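Local coordinates for KaiC-like domain-containing protein (Pyrococcus horikoshii, PDB 3BS4) that is of unknown function, probably has a RecA-type core as a KaiC-like domain protein, and was crystallised with a bound peptide of unknown identity, at residues A[24-29]-A[208-213]; A[145-150]-A[186-191]. One frame throughout, in Å; residues are numbered along the deposited sequence.

Interactions 1 and 2 lie in one mixed sheet, their centres about 10 Å apart. The order of strands there is 141-146, 184-190, 22-27 and 207-216, all parallel. Interaction 2 joins the first two of these and interaction 1 the last two. Strands 184-190 and 22-27 are neighbours, so the contacts meet directly: E27 O lies 2.8 Å from G191 N, a probable hydrogen bond. Along the chain, interaction 2 is nested inside the loop that interaction 1 closes. Together with the pairing of 184-190 and 22-27, they run from the middle of the sheet to 207-216, whose other neighbour, 219-228, is antiparallel. Interaction 2 also borders the bound peptide.

Interaction 1. Residues A[24-29]-A[208-213]; sequences LIHEED and VLKTRS
D29 grips S213 with both carboxylate oxygens. S213 N donates to OD1 of D29 (2.9 Å), and S213 OG donates to OD2 of D29 (2.7 Å). Each oxygen uses its syn lone pair, so the carboxylate meets one residue through two bonds. The D29 CG sits between its own backbone N and carbonyl carbon (chi1 64°), and this brings the carboxylate up to S213. An alanine here would remove both acceptors and is likely to leave S213 N and OG without these mates, where D29 lies beyond the end of strand 22-27.

Next to it, K210 NZ forms a salt bridge with E28 OE2 (3.2 Å), reaching it from above the carboxylate plane. E28 OE1 takes a bond from a water, which in turn accepts from NH1 of R212. E28 thus links two basic residues, one through water.

The backbones form a parallel ladder, from L24 with V208 to E27 with T211. L209 N donates to L24 O, H26 N to L209 O (2.8 Å), T211 N to H26 O and E28 N to T211 O. H26 and K210 lie alongside each other, with K210 CD 3.7 Å from H26 ND1. The imidazole is fixed by hydrogen bonds with Y202 OH at ND1 and G191 O at NE2. On the other face of the sheet, I25 CD1 packs on L209 CD1 (3.9 Å).

Helix 195-204 covers the face carrying L24, H26, V208 and K210. Strand 184-190 flanks 22-27. In this mixed sheet of the probable RecA-like domain, strand 219-228 continues beyond 207-216 as its antiparallel neighbour.

Interaction 2. Residues A[145-150]-A[186-191]; sequences AISMSG and FWLWEG
A145 pairs with W187 at a parallel beta bridge in the central sheet, an arrangement consistent with the RecA-like fold of KaiC relatives. Backbone bonds come first: A145 N donates to F186 O, and L188 N to A145 O. Beyond the bridge, a cis peptide precedes S147 and the chain turns into a 3-10 segment. M148 N still donates a hydrogen bond to L188 O (2.8 Å).

The aromatic contacts follow. M148 folds over one face of the W187 indole, its chain bent at chi2 (-63°) and chi3. SD stands 3.9 Å above the centroid of the five-membered ring of W187, a Met-aromatic contact, and M148 CE makes a CH-pi contact over the six-membered ring. W187 NE1 is hydrogen-bonded to the backbone of the bound peptide, and M148 packs on it too. S149 CB lies over one face of the W189 ring, and S149 CA makes a CH-pi contact there.

Polar side chains complete the contact. E190 N donates to S149 OG (2.9 Å). E190 OE2 is also hydrogen-bonded to Y59 OH, and OE1 forms a salt bridge with K35 NZ. S147 OG gives its proton to the anti lone pair of E190 OE2 at 2.7 Å.

Interaction 1. Residues A[24-29]-A[208-213]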
ATOM      1  N   LEU A  24       4.917  -6.337  -0.637  1.00 13.51           N
ATOM      2  CA  LEU A  24       5.482  -5.536   0.447  1.00 13.82           C
ATOM      3  C   LEU A  24       6.624  -4.694  -0.070  1.00 14.31           C
ATOM      4  O   LEU A  24       7.576  -5.221  -0.636  1.00 14.40           O
ATOM      5  CB  LEU A  24       5.999  -6.438   1.573  1.00 13.85           C
ATOM      6  CG  LEU A  24       6.657  -5.699   2.744  1.00 14.34           C
ATOM      7  CD1 LEU A  24       5.636  -4.836   3.565  1.00 15.35           C
ATOM      8  CD2 LEU A  24       7.339  -6.726   3.645  1.00 16.05           C
ATOM      9  N   ILE A  25       6.544  -3.379   0.144  1.00 14.44           N
ATOM     10  CA  ILE A  25       7.678  -2.485  -0.081  1.00 15.01           C
ATOM     11  C   ILE A  25       8.230  -2.213   1.318  1.00 15.08           C
ATOM     12  O   ILE A  25       7.591  -1.537   2.143  1.00 15.31           O
ATOM     13  CB  ILE A  25       7.264  -1.137  -0.744  1.00 15.47           C
ATOM     14  CG1 ILE A  25       6.552  -1.370  -2.090  1.00 17.93           C
ATOM     15  CG2 ILE A  25       8.501  -0.262  -0.894  1.00 15.96           C
ATOM     16  CD1 ILE A  25       7.297  -2.225  -3.061  1.00 20.33           C
ATOM     17  N   HIS A  26       9.398  -2.777   1.598  1.00 14.44           N
ATOM     18  CA  HIS A  26      10.064  -2.563   2.877  1.00 14.68           C
ATOM     19  C   HIS A  26      11.107  -1.464   2.719  1.00 14.47           C
ATOM     20  O   HIS A  26      12.200  -1.703   2.158  1.00 14.88           O
ATOM     21  CB  HIS A  26      10.691  -3.852   3.375  1.00 15.01           C
ATOM     22  CG  HIS A  26      11.412  -3.701   4.685  1.00 15.49           C
ATOM     23  ND1 HIS A  26      12.362  -4.601   5.119  1.00 16.73           N
ATOM     24  CD2 HIS A  26      11.328  -2.745   5.646  1.00 17.02           C
ATOM     25  CE1 HIS A  26      12.836  -4.206   6.288  1.00 17.91           C
ATOM     26  NE2 HIS A  26      12.221  -3.086   6.633  1.00 17.44           N
ATOM     27  N   GLU A  27      10.767  -0.263   3.194  1.00 14.81           N
ATOM     28  CA  GLU A  27      11.692   0.882   3.145  1.00 16.15           C
ATOM     29  C   GLU A  27      12.551   0.771   4.406  1.00 16.29           C
ATOM     30  O   GLU A  27      12.119   1.187   5.484  1.00 17.11           O
ATOM     31  CB  GLU A  27      10.928   2.218   3.087  1.00 15.69           C
ATOM     32  CG  GLU A  27      11.880   3.428   3.028  1.00 18.85           C
ATOM     33  CD  GLU A  27      11.204   4.779   3.260  1.00 19.41           C
ATOM     34  OE1 GLU A  27      10.795   5.041   4.418  1.00 25.15           O
ATOM     35  OE2 GLU A  27      11.113   5.610   2.318  1.00 19.91           O
ATOM     36  N   GLU A  28      13.726   0.163   4.287  1.00 17.52           N
ATOM     37  CA  GLU A  28      14.534  -0.153   5.478  1.00 18.79           C
ATOM     38  C   GLU A  28      15.047   1.104   6.213  1.00 19.45           C
ATOM     39  O   GLU A  28      15.176   1.121   7.456  1.00 19.88           O
ATOM     40  CB  GLU A  28      15.683  -1.079   5.096  1.00 19.69           C
ATOM     41  CG  GLU A  28      16.441  -1.643   6.280  1.00 22.36           C
ATOM     42  CD  GLU A  28      17.532  -2.581   5.826  1.00 26.74           C
ATOM     43  OE1 GLU A  28      18.432  -2.137   5.079  1.00 26.78           O
ATOM     44  OE2 GLU A  28      17.476  -3.768   6.205  1.00 29.74           O
ATOM     45  N   ASP A  29      15.362   2.142   5.446  1.00 19.43           N
ATOM     46  CA  ASP A  29      15.741   3.436   6.027  1.00 20.23           C
ATOM     47  C   ASP A  29      15.115   4.593   5.261  1.00 19.93           C
ATOM     48  O   ASP A  29      14.867   4.505   4.047  1.00 20.66           O
ATOM     49  CB  ASP A  29      17.257   3.590   6.104  1.00 20.68           C
ATOM     50  CG  ASP A  29      17.909   3.615   4.741  1.00 21.58           C
ATOM     51  OD1 ASP A  29      18.405   2.552   4.311  1.00 22.80           O
ATOM     52  OD2 ASP A  29      17.909   4.690   4.106  1.00 24.05           O
ATOM     53  N   VAL A 208       8.386  -9.286  -2.016  1.00 15.87           N
ATOM     54  CA  VAL A 208       8.982  -8.349  -1.066  1.00 15.84           C
ATOM     55  C   VAL A 208      10.119  -7.635  -1.772  1.00 16.48           C
ATOM     56  O   VAL A 208      11.073  -8.284  -2.238  1.00 17.01           O
ATOM     57  CB  VAL A 208       9.558  -9.044   0.181  1.00 15.79           C
ATOM     58  CG1 VAL A 208      10.221  -7.993   1.092  1.00 16.65           C
ATOM     59  CG2 VAL A 208       8.467  -9.821   0.928  1.00 16.25           C
ATOM     60  N   LEU A 209      10.011  -6.310  -1.840  1.00 16.30           N
ATOM     61  CA  LEU A 209      11.080  -5.430  -2.330  1.00 16.45           C
ATOM     62  C   LEU A 209      11.570  -4.600  -1.164  1.00 16.68           C
ATOM     63  O   LEU A 209      10.761  -3.971  -0.478  1.00 17.37           O
ATOM     64  CB  LEU A 209      10.556  -4.494  -3.424  1.00 17.36           C
ATOM     65  CG  LEU A 209       9.849  -5.140  -4.626  1.00 20.26           C
ATOM     66  CD1 LEU A 209       9.508  -4.084  -5.696  1.00 20.71           C
ATOM     67  CD2 LEU A 209      10.646  -6.278  -5.215  1.00 23.69           C
ATOM     68  N   LYS A 210      12.881  -4.581  -0.950  1.00 15.26           N
ATOM     69  CA  LYS A 210      13.456  -3.836   0.177  1.00 15.63           C
ATOM     70  C   LYS A 210      14.309  -2.717  -0.381  1.00 16.49           C
ATOM     71  O   LYS A 210      15.134  -2.955  -1.258  1.00 16.61           O
ATOM     72  CB  LYS A 210      14.330  -4.743   1.038  1.00 16.57           C
ATOM     73  CG  LYS A 210      14.965  -4.021   2.209  1.00 19.07           C
ATOM     74  CD  LYS A 210      15.513  -5.014   3.205  1.00 24.13           C
ATOM     75  CE  LYS A 210      16.949  -5.361   2.924  1.00 26.50           C
ATOM     76  NZ  LYS A 210      17.506  -6.198   4.048  1.00 28.40           N
ATOM     77  N   THR A 211      14.090  -1.494   0.101  1.00 15.30           N
ATOM     78  CA  THR A 211      14.951  -0.375  -0.310  1.00 16.31           C
ATOM     79  C   THR A 211      15.861   0.026   0.838  1.00 16.86           C
ATOM     80  O   THR A 211      15.506  -0.086   2.016  1.00 16.37           O
ATOM     81  CB  THR A 211      14.153   0.848  -0.791  1.00 16.82           C
ATOM     82  OG1 THR A 211      13.430   1.438   0.306  1.00 16.06           O
ATOM     83  CG2 THR A 211      13.182   0.456  -1.900  1.00 16.42           C
ATOM     84  N   ARG A 212      17.057   0.477   0.485  1.00 17.25           N
ATOM     85  CA  ARG A 212      18.030   0.872   1.501  1.00 18.75           C
ATOM     86  C   ARG A 212      19.059   1.799   0.896  1.00 19.63           C
ATOM     87  O   ARG A 212      19.231   1.823  -0.318  1.00 19.86           O
ATOM     88  CB  ARG A 212      18.720  -0.352   2.081  1.00 20.01           C
ATOM     89  CG  ARG A 212      19.530  -1.134   1.060  1.00 21.52           C
ATOM     90  CD  ARG A 212      20.333  -2.214   1.742  1.00 27.59           C
ATOM     91  NE  ARG A 212      21.264  -2.866   0.823  1.00 30.75           N
ATOM     92  CZ  ARG A 212      21.823  -4.051   1.059  1.00 32.97           C
ATOM     93  NH1 ARG A 212      21.544  -4.717   2.171  1.00 34.58           N
ATOM     94  NH2 ARG A 212      22.662  -4.573   0.172  1.00 34.93           N
ATOM     95  N   SER A 213      19.734   2.546   1.764  1.00 20.23           N
ATOM     96  CA  SER A 213      20.740   3.525   1.369  1.00 21.09           C
ATOM     97  C   SER A 213      22.125   3.056   1.793  1.00 22.21           C
ATOM     98  O   SER A 213      22.274   2.342   2.786  1.00 22.31           O
ATOM     99  CB  SER A 213      20.465   4.865   2.072  1.00 21.30           C
ATOM    100  OG  SER A 213      19.156   5.345   1.797  1.00 24.07           O
TER
HETATM  101  O   HOH W   1      20.250  -4.048   4.497  1.00 42.91           O

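Interaction 2. Residues A[145-150]-A[186-191]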
ATOM      1  N   ALA A 145      -1.611   0.164   1.577  1.00 13.67           N
ATOM      2  CA  ALA A 145      -1.649   0.412   3.038  1.00 13.98           C
ATOM      3  C   ALA A 145      -0.393   1.181   3.456  1.00 14.20           C
ATOM      4  O   ALA A 145       0.722   0.633   3.393  1.00 15.18           O
ATOM      5  CB  ALA A 145      -1.744  -0.914   3.819  1.00 13.99           C
ATOM      6  N   ILE A 146      -0.610   2.439   3.862  1.00 14.66           N
ATOM      7  CA  ILE A 146       0.476   3.370   4.118  0.50 14.55           C
ATOM      8  C   ILE A 146       0.374   3.882   5.558  1.00 14.05           C
ATOM      9  O   ILE A 146      -0.394   4.797   5.848  1.00 13.68           O
ATOM     10  CB  ILE A 146       0.469   4.564   3.132  0.50 14.89           C
ATOM     11  CG1 ILE A 146       0.345   4.081   1.675  0.50 15.85           C
ATOM     12  CG2 ILE A 146       1.725   5.409   3.333  0.50 15.23           C
ATOM     13  CD1 ILE A 146       0.035   5.172   0.661  0.50 15.33           C
ATOM     14  N   SER A 147       1.112   3.269   6.483  1.00 13.96           N
ATOM     15  CA  SER A 147       1.967   2.112   6.292  1.00 13.70           C
ATOM     16  C   SER A 147       1.795   1.126   7.415  1.00 14.23           C
ATOM     17  O   SER A 147       1.223   1.468   8.463  1.00 14.72           O
ATOM     18  CB  SER A 147       3.427   2.586   6.492  1.00 14.58           C
ATOM     19  OG  SER A 147       3.753   3.606   5.551  1.00 16.79           O
ATOM     20  N   MET A 148       2.157  -0.130   7.204  1.00 14.52           N
ATOM     21  CA  MET A 148       1.601  -1.223   7.976  1.00 14.94           C
ATOM     22  C   MET A 148       2.450  -1.086   9.284  1.00 15.18           C
ATOM     23  O   MET A 148       2.035  -1.486  10.384  1.00 15.13           O
ATOM     24  CB  MET A 148       1.932  -2.564   7.330  1.00 14.66           C
ATOM     25  CG  MET A 148       1.014  -2.909   6.154  1.00 15.79           C
ATOM     26  SD  MET A 148      -0.728  -3.104   6.635  1.00  6.98           S
ATOM     27  CE  MET A 148      -0.567  -4.644   7.602  1.00 16.30           C
ATOM     28  N   SER A 149       3.645  -0.488   9.175  1.00 15.66           N
ATOM     29  CA  SER A 149       4.492  -0.208  10.344  1.00 16.00           C
ATOM     30  C   SER A 149       3.821   0.764  11.329  1.00 16.05           C
ATOM     31  O   SER A 149       4.160   0.796  12.521  1.00 17.10           O
ATOM     32  CB  SER A 149       5.883   0.313   9.888  1.00 15.62           C
ATOM     33  OG  SER A 149       5.740   1.346   8.916  1.00 15.33           O
ATOM     34  N   GLY A 150       2.848   1.537  10.840  1.00 15.35           N
ATOM     35  CA  GLY A 150       2.110   2.476  11.685  1.00 15.06           C
ATOM     36  C   GLY A 150       1.340   1.813  12.813  1.00 15.08           C
ATOM     37  O   GLY A 150       1.065   2.451  13.838  1.00 15.89           O
ATOM     38  N   PHE A 186      -0.614  -3.348  -2.184  1.00 14.72           N
ATOM     39  CA  PHE A 186       0.737  -2.927  -1.805  1.00 15.12           C
ATOM     40  C   PHE A 186       0.741  -2.501  -0.365  1.00 15.73           C
ATOM     41  O   PHE A 186      -0.052  -1.662   0.037  1.00 16.76           O
ATOM     42  CB  PHE A 186       1.191  -1.746  -2.659  1.00 15.62           C
ATOM     43  CG  PHE A 186       1.361  -2.077  -4.107  1.00 16.10           C
ATOM     44  CD1 PHE A 186       2.621  -2.338  -4.623  1.00 17.31           C
ATOM     45  CD2 PHE A 186       0.261  -2.093  -4.956  1.00 16.34           C
ATOM     46  CE1 PHE A 186       2.794  -2.627  -5.990  1.00 18.97           C
ATOM     47  CE2 PHE A 186       0.424  -2.403  -6.329  1.00 17.55           C
ATOM     48  CZ  PHE A 186       1.703  -2.662  -6.827  1.00 18.76           C
ATOM     49  N   TRP A 187       1.650  -3.081   0.407  1.00 14.04           N
ATOM     50  CA  TRP A 187       1.857  -2.677   1.793  1.00 13.93           C
ATOM     51  C   TRP A 187       3.180  -1.945   1.874  1.00 13.92           C
ATOM     52  O   TRP A 187       4.172  -2.413   1.327  1.00 15.01           O
ATOM     53  CB  TRP A 187       1.980  -3.915   2.692  1.00 13.54           C
ATOM     54  CG  TRP A 187       0.679  -4.556   3.000  1.00 14.56           C
ATOM     55  CD1 TRP A 187      -0.561  -4.130   2.589  1.00 14.35           C
ATOM     56  CD2 TRP A 187       0.459  -5.693   3.840  1.00 15.28           C
ATOM     57  NE1 TRP A 187      -1.542  -4.949   3.114  1.00 15.28           N
ATOM     58  CE2 TRP A 187      -0.941  -5.906   3.894  1.00 15.43           C
ATOM     59  CE3 TRP A 187       1.308  -6.566   4.540  1.00 16.25           C
ATOM     60  CZ2 TRP A 187      -1.514  -6.969   4.614  1.00 15.10           C
ATOM     61  CZ3 TRP A 187       0.732  -7.624   5.254  1.00 15.25           C
ATOM     62  CH2 TRP A 187      -0.663  -7.800   5.290  1.00 15.39           C
ATOM     63  N   LEU A 188       3.215  -0.836   2.602  1.00 13.24           N
ATOM     64  CA  LEU A 188       4.480  -0.165   2.871  1.00 13.63           C
ATOM     65  C   LEU A 188       4.896  -0.461   4.313  1.00 13.83           C
ATOM     66  O   LEU A 188       4.075  -0.375   5.215  1.00 14.97           O
ATOM     67  CB  LEU A 188       4.323   1.352   2.668  1.00 13.88           C
ATOM     68  CG  LEU A 188       5.572   2.217   2.911  1.00 15.04           C
ATOM     69  CD1 LEU A 188       6.723   1.843   1.933  1.00 15.48           C
ATOM     70  CD2 LEU A 188       5.250   3.696   2.809  1.00 15.60           C
ATOM     71  N   TRP A 189       6.179  -0.745   4.539  1.00 13.72           N
ATOM     72  CA  TRP A 189       6.675  -0.853   5.914  1.00 12.97           C
ATOM     73  C   TRP A 189       7.901   0.038   6.037  1.00 13.83           C
ATOM     74  O   TRP A 189       8.857  -0.159   5.303  1.00 14.24           O
ATOM     75  CB  TRP A 189       7.053  -2.305   6.265  1.00 14.47           C
ATOM     76  CG  TRP A 189       7.523  -2.471   7.692  1.00 15.04           C
ATOM     77  CD1 TRP A 189       8.747  -2.168   8.188  1.00 16.07           C
ATOM     78  CD2 TRP A 189       6.757  -2.993   8.787  1.00 14.29           C
ATOM     79  NE1 TRP A 189       8.803  -2.449   9.552  1.00 16.53           N
ATOM     80  CE2 TRP A 189       7.585  -2.945   9.939  1.00 15.38           C
ATOM     81  CE3 TRP A 189       5.444  -3.460   8.917  1.00 15.73           C
ATOM     82  CZ2 TRP A 189       7.140  -3.376  11.205  1.00 17.46           C
ATOM     83  CZ3 TRP A 189       4.995  -3.872  10.179  1.00 16.27           C
ATOM     84  CH2 TRP A 189       5.846  -3.837  11.298  1.00 16.47           C
ATOM     85  N   GLU A 190       7.847   1.018   6.950  1.00 13.95           N
ATOM     86  CA  GLU A 190       8.926   2.004   7.109  1.00 15.80           C
ATOM     87  C   GLU A 190       9.794   1.636   8.295  1.00 16.85           C
ATOM     88  O   GLU A 190       9.311   1.608   9.429  1.00 18.33           O
ATOM     89  CB  GLU A 190       8.323   3.410   7.280  1.00 15.38           C
ATOM     90  CG  GLU A 190       7.484   3.812   6.070  1.00 16.99           C
ATOM     91  CD  GLU A 190       6.909   5.217   6.154  1.00 19.57           C
ATOM     92  OE1 GLU A 190       7.683   6.200   6.212  1.00 25.04           O
ATOM     93  OE2 GLU A 190       5.684   5.343   6.125  1.00 22.33           O
ATOM     94  N   GLY A 191      11.063   1.353   8.024  1.00 16.73           N
ATOM     95  CA  GLY A 191      12.035   1.068   9.095  1.00 17.68           C
ATOM     96  C   GLY A 191      12.079  -0.400   9.467  1.00 18.87           C
ATOM     97  O   GLY A 191      11.723  -1.277   8.665  1.00 18.56           O
TER